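PDB 1UJN: dehydroquinate synthase from Thermus thermophilus, which probably catalyses, with NAD(+) and a zinc or cobalt ion, the conversion of DAHP to 3-dehydroquinate and phosphate in chorismate biosynthesis. Local coordinates for residues G178-D183 with V211-E216; H310-V313 with R319-V322. One frame throughout, in Å; residues are numbered along the deposited sequence.

Contact 1 (G178-D183 with V211-E216)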
loop_
_atom_site.group_PDB
_atom_site.type_symbol
_atom_site.label_atom_id
_atom_site.label_comp_id
_atom_site.label_asym_id
_atom_site.label_seq_id
_atom_site.Cartn_x
_atom_site.Cartn_y
_atom_site.Cartn_z
ATOM N N GLY A 178 23.597 -18.447 -7.584
ATOM C CA GLY A 178 24.951 -18.872 -7.897
ATOM C C GLY A 178 25.281 -18.588 -9.350
ATOM O O GLY A 178 26.360 -18.074 -9.668
ATOM N N LEU A 179 24.347 -18.917 -10.236
ATOM C CA LEU A 179 24.540 -18.685 -11.660
ATOM C C LEU A 179 24.572 -17.186 -11.964
ATOM O O LEU A 179 25.337 -16.731 -12.814
ATOM C CB LEU A 179 23.414 -19.347 -12.459
ATOM C CG LEU A 179 23.353 -20.875 -12.421
ATOM C CD1 LEU A 179 22.126 -21.351 -13.181
ATOM C CD2 LEU A 179 24.622 -21.456 -13.033
ATOM N N ILE A 180 23.739 -16.423 -11.262
ATOM C CA ILE A 180 23.667 -14.981 -11.464
ATOM C C ILE A 180 24.934 -14.257 -11.002
ATOM O O ILE A 180 25.471 -13.409 -11.718
ATOM C CB ILE A 180 22.454 -14.379 -10.725
ATOM C CG1 ILE A 180 21.154 -14.912 -11.336
ATOM C CG2 ILE A 180 22.485 -12.862 -10.817
ATOM C CD1 ILE A 180 19.903 -14.458 -10.613
ATOM N N ALA A 181 25.415 -14.597 -9.811
ATOM C CA ALA A 181 26.605 -13.955 -9.258
ATOM C C ALA A 181 27.923 -14.573 -9.724
ATOM O O ALA A 181 28.964 -13.909 -9.708
ATOM C CB ALA A 181 26.539 -13.979 -7.733
ATOM N N GLY A 182 27.879 -15.833 -10.142
ATOM C CA GLY A 182 29.092 -16.506 -10.567
ATOM C C GLY A 182 29.740 -17.136 -9.346
ATOM O O GLY A 182 30.948 -17.372 -9.313
ATOM N N ASP A 183 28.921 -17.401 -8.332
ATOM C CA ASP A 183 29.383 -17.997 -7.085
ATOM C C ASP A 183 29.264 -19.519 -7.154
ATOM O O ASP A 183 28.186 -20.076 -6.943
ATOM C CB ASP A 183 28.545 -17.470 -5.915
ATOM C CG ASP A 183 29.168 -17.770 -4.565
ATOM O OD1 ASP A 183 29.718 -18.876 -4.390
ATOM O OD2 ASP A 183 29.103 -16.900 -3.671
ATOM N N VAL A 211 20.985 -9.649 -1.900
ATOM C CA VAL A 211 21.154 -8.320 -1.325
ATOM C C VAL A 211 21.978 -7.441 -2.270
ATOM O O VAL A 211 21.587 -6.315 -2.577
ATOM C CB VAL A 211 21.860 -8.372 0.050
ATOM C CG1 VAL A 211 22.238 -6.961 0.492
ATOM C CG2 VAL A 211 20.933 -9.006 1.092
ATOM N N ARG A 212 23.109 -7.959 -2.735
ATOM C CA ARG A 212 23.987 -7.203 -3.631
ATOM C C ARG A 212 23.320 -6.791 -4.937
ATOM O O ARG A 212 23.326 -5.614 -5.307
ATOM C CB ARG A 212 25.245 -8.008 -3.960
ATOM C CG ARG A 212 26.199 -8.189 -2.796
ATOM C CD ARG A 212 27.616 -8.433 -3.302
ATOM N NE ARG A 212 27.704 -9.614 -4.157
ATOM C CZ ARG A 212 27.610 -10.865 -3.718
ATOM N NH1 ARG A 212 27.426 -11.110 -2.427
ATOM N NH2 ARG A 212 27.699 -11.876 -4.573
ATOM N N VAL A 213 22.760 -7.769 -5.641
ATOM C CA VAL A 213 22.095 -7.508 -6.911
ATOM C C VAL A 213 20.984 -6.469 -6.767
ATOM O O VAL A 213 20.824 -5.588 -7.614
ATOM C CB VAL A 213 21.485 -8.797 -7.478
ATOM C CG1 VAL A 213 20.775 -8.501 -8.784
ATOM C CG2 VAL A 213 22.574 -9.838 -7.678
ATOM N N THR A 214 20.223 -6.581 -5.685
ATOM C CA THR A 214 19.118 -5.676 -5.422
ATOM C C THR A 214 19.540 -4.232 -5.171
ATOM O O THR A 214 18.889 -3.301 -5.646
ATOM C CB THR A 214 18.297 -6.170 -4.221
ATOM O OG1 THR A 214 17.696 -7.429 -4.550
ATOM C CG2 THR A 214 17.210 -5.168 -3.861
ATOM N N GLU A 215 20.623 -4.043 -4.424
ATOM C CA GLU A 215 21.090 -2.695 -4.118
ATOM C C GLU A 215 21.801 -2.004 -5.276
ATOM O O GLU A 215 21.735 -0.781 -5.405
ATOM C CB GLU A 215 21.991 -2.721 -2.878
ATOM C CG GLU A 215 21.188 -2.881 -1.601
ATOM C CD GLU A 215 22.035 -3.097 -0.360
ATOM O OE1 GLU A 215 21.433 -3.280 0.717
ATOM O OE2 GLU A 215 23.284 -3.085 -0.451
ATOM N N GLU A 216 22.468 -2.779 -6.123
ATOM C CA GLU A 216 23.173 -2.205 -7.264
ATOM C C GLU A 216 22.199 -1.733 -8.339
ATOM O O GLU A 216 22.480 -0.783 -9.070
ATOM C CB GLU A 216 24.137 -3.229 -7.871
ATOM C CG GLU A 216 25.071 -2.641 -8.924
ATOM C CD GLU A 216 25.866 -3.700 -9.665
ATOM O OE1 GLU A 216 25.672 -4.898 -9.378
ATOM O OE2 GLU A 216 26.679 -3.333 -10.543
HETATM O O HOH W 1 28.761 -14.456 -4.056
#
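The flat guanidinium group of R212 meets A181 and a water through NH2. A181 CB lies 4.0 Å from R212 NH2, in an oblique position displaced to one side of the guanidinium plane. The water is displaced to the other side of that plane. It accepts from R212 NH2 at 2.8 Å and donates to D183 OD2 at 2.5 Å, so it joins the guanidinium group to the second flat group, the D183 carboxylate. D183 OD2 also forms a salt bridge with R205.

R212 leaves its helix with CG beside the backbone N, and a bend at chi3 (-59°) turns the guanidinium group toward the end of helix 164-181. G182 is the first residue past helix 164-181 to leave helical backbone angles, with a positive phi of 88°. The carbonyl of G178 takes two backbone bonds at this end, from G182 N at 2.7 Å and from D183 N at 3.0 Å. The turn brings the D183 carboxylate to the arginine side.

Beside this polar link lies a buried apolar contact, one residue before A181 and one after R212. I180 CG2 and V213 CG2 approach to 4.4 Å, a loose touch between helix 164-181 and helix 199-216. Both segments lie in the C-terminal family region, and the contact joins the C-terminal ends of the two helices.

The contact is small and two-layered, apolar inside and polar outside. D183 OD2 and R212 NH2 stay 5.3 Å apart, so the opposite charges are not in direct contact, and any attraction probably acts through the water. The water carries the polar link, and D183 OD2 is shared between it and R205.

Contact 2 (H310-V313 with R319-V322)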
loop_
_atom_site.group_PDB
_atom_site.type_symbol
_atom_site.label_atom_id
_atom_site.label_comp_id
_atom_site.label_asym_id
_atom_site.label_seq_id
_atom_site.Cartn_x
_atom_site.Cartn_y
_atom_site.Cartn_z
ATOM N N HIS A 310 11.678 -10.778 -23.393
ATOM C CA HIS A 310 13.117 -10.838 -23.162
ATOM C C HIS A 310 13.475 -12.010 -22.244
ATOM O O HIS A 310 12.827 -12.267 -21.238
ATOM C CB HIS A 310 13.563 -9.519 -22.524
ATOM C CG HIS A 310 13.765 -8.475 -23.594
ATOM N ND1 HIS A 310 12.792 -8.100 -24.461
ATOM C CD2 HIS A 310 14.887 -7.667 -23.812
ATOM C CE1 HIS A 310 13.313 -7.084 -25.175
ATOM N NE2 HIS A 310 14.566 -6.802 -24.810
ATOM N N TRP A 311 14.523 -12.758 -22.569
ATOM C CA TRP A 311 14.936 -13.894 -21.755
ATOM C C TRP A 311 16.264 -13.626 -21.066
ATOM O O TRP A 311 17.134 -12.956 -21.624
ATOM C CB TRP A 311 15.109 -15.145 -22.618
ATOM C CG TRP A 311 13.923 -15.539 -23.429
ATOM C CD1 TRP A 311 13.479 -14.950 -24.580
ATOM C CD2 TRP A 311 13.045 -16.639 -23.175
ATOM N NE1 TRP A 311 12.380 -15.622 -25.062
ATOM C CE2 TRP A 311 12.092 -16.663 -24.218
ATOM C CE3 TRP A 311 12.971 -17.610 -22.166
ATOM C CZ2 TRP A 311 11.076 -17.621 -24.282
ATOM C CZ3 TRP A 311 11.962 -18.562 -22.230
ATOM C CH2 TRP A 311 11.027 -18.560 -23.282
ATOM N N VAL A 312 16.419 -14.150 -19.853
ATOM C CA VAL A 312 17.674 -14.006 -19.129
ATOM C C VAL A 312 18.485 -15.225 -19.558
ATOM O O VAL A 312 18.139 -16.362 -19.224
ATOM C CB VAL A 312 17.477 -14.044 -17.595
ATOM C CG1 VAL A 312 18.825 -13.961 -16.902
ATOM C CG2 VAL A 312 16.588 -12.891 -17.150
ATOM N N VAL A 313 19.547 -14.983 -20.317
ATOM C CA VAL A 313 20.396 -16.057 -20.822
ATOM C C VAL A 313 21.748 -16.093 -20.122
ATOM O O VAL A 313 22.486 -15.111 -20.136
ATOM C CB VAL A 313 20.652 -15.893 -22.345
ATOM C CG1 VAL A 313 21.492 -17.051 -22.867
ATOM C CG2 VAL A 313 19.331 -15.815 -23.093
ATOM N N ARG A 319 28.024 -14.198 -15.863
ATOM C CA ARG A 319 27.957 -13.482 -17.132
ATOM C C ARG A 319 26.676 -13.838 -17.876
ATOM O O ARG A 319 26.615 -14.835 -18.601
ATOM C CB ARG A 319 29.179 -13.814 -17.994
ATOM C CG ARG A 319 29.327 -12.922 -19.219
ATOM C CD ARG A 319 30.726 -13.032 -19.811
ATOM N NE ARG A 319 30.993 -14.346 -20.388
ATOM C CZ ARG A 319 30.425 -14.805 -21.497
ATOM N NH1 ARG A 319 29.552 -14.055 -22.157
ATOM N NH2 ARG A 319 30.738 -16.009 -21.955
ATOM N N LEU A 320 25.651 -13.015 -17.687
ATOM C CA LEU A 320 24.364 -13.238 -18.325
ATOM C C LEU A 320 23.906 -12.045 -19.155
ATOM O O LEU A 320 24.377 -10.919 -18.972
ATOM C CB LEU A 320 23.297 -13.545 -17.268
ATOM C CG LEU A 320 23.439 -14.814 -16.425
ATOM C CD1 LEU A 320 24.608 -14.687 -15.465
ATOM C CD2 LEU A 320 22.146 -15.035 -15.661
ATOM N N VAL A 321 22.978 -12.302 -20.065
ATOM C CA VAL A 321 22.436 -11.255 -20.915
ATOM C C VAL A 321 20.918 -11.363 -20.966
ATOM O O VAL A 321 20.353 -12.440 -20.772
ATOM C CB VAL A 321 22.990 -11.354 -22.356
ATOM C CG1 VAL A 321 24.494 -11.154 -22.344
ATOM C CG2 VAL A 321 22.635 -12.708 -22.962
ATOM N N VAL A 322 20.266 -10.234 -21.207
ATOM C CA VAL A 322 18.815 -10.185 -21.307
ATOM C C VAL A 322 18.527 -9.678 -22.711
ATOM O O VAL A 322 18.982 -8.597 -23.092
ATOM C CB VAL A 322 18.212 -9.221 -20.267
ATOM C CG1 VAL A 322 16.693 -9.187 -20.401
ATOM C CG2 VAL A 322 18.614 -9.659 -18.870
#
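V313 and V321 face each other in a beta hairpin, strand 311-314 running antiparallel to strand 319-323. They form a hydrogen-bonded pair. V313 N gives to V321 O at 2.7 Å, and V321 N gives back to V313 O at 2.9 Å. V312 and V322 form the next pair, a non-hydrogen-bonded one.

On the face carrying V312, the two branches of this valine part to meet two neighbours. With chi1 at 177°, CG1 lies anti to the backbone N and meets L320 CD2 at 3.7 Å. The other branch, CG2, leans on V322 CG2 at 4.2 Å. V312 thus fits the notch between L320 and V322, and L229 from a loop packs on it as well. V322 extends the same surface, its CG1 reaching H310 CB at 3.8 Å and lying at the edge of the imidazole, near its plane.

The other face is built by V313 and V321. The CG2 branch of V321 fits against V313 CB at 3.8 Å. W311 points away from the partner strand, and its ring meets that of Y257.

Between the strands, the CA-H of V322 points at W311 O, with CA and O 3.3 Å apart.

In the fold
Contact 1 closes along the chain before contact 2 opens, and their centres lie 14 Å apart on the same side of the chain's centre. L320 joins them. Its CD2 serves the hairpin, while its CD1 packs on the end of helix 164-181, 3.4 Å from L179 O and 4.1 Å from I180 O. Backbone bonding between L179 and G318 ties the same helix end to the hairpin turn. Both contacts lie near the predicted zinc site of E173, H231 and H247. The side chains of I180 and V312 each come within about 7 Å of that of H231, without touching it. The I180 side chain is also about 8 Å from that of E173, the V312 side chain about 11 Å.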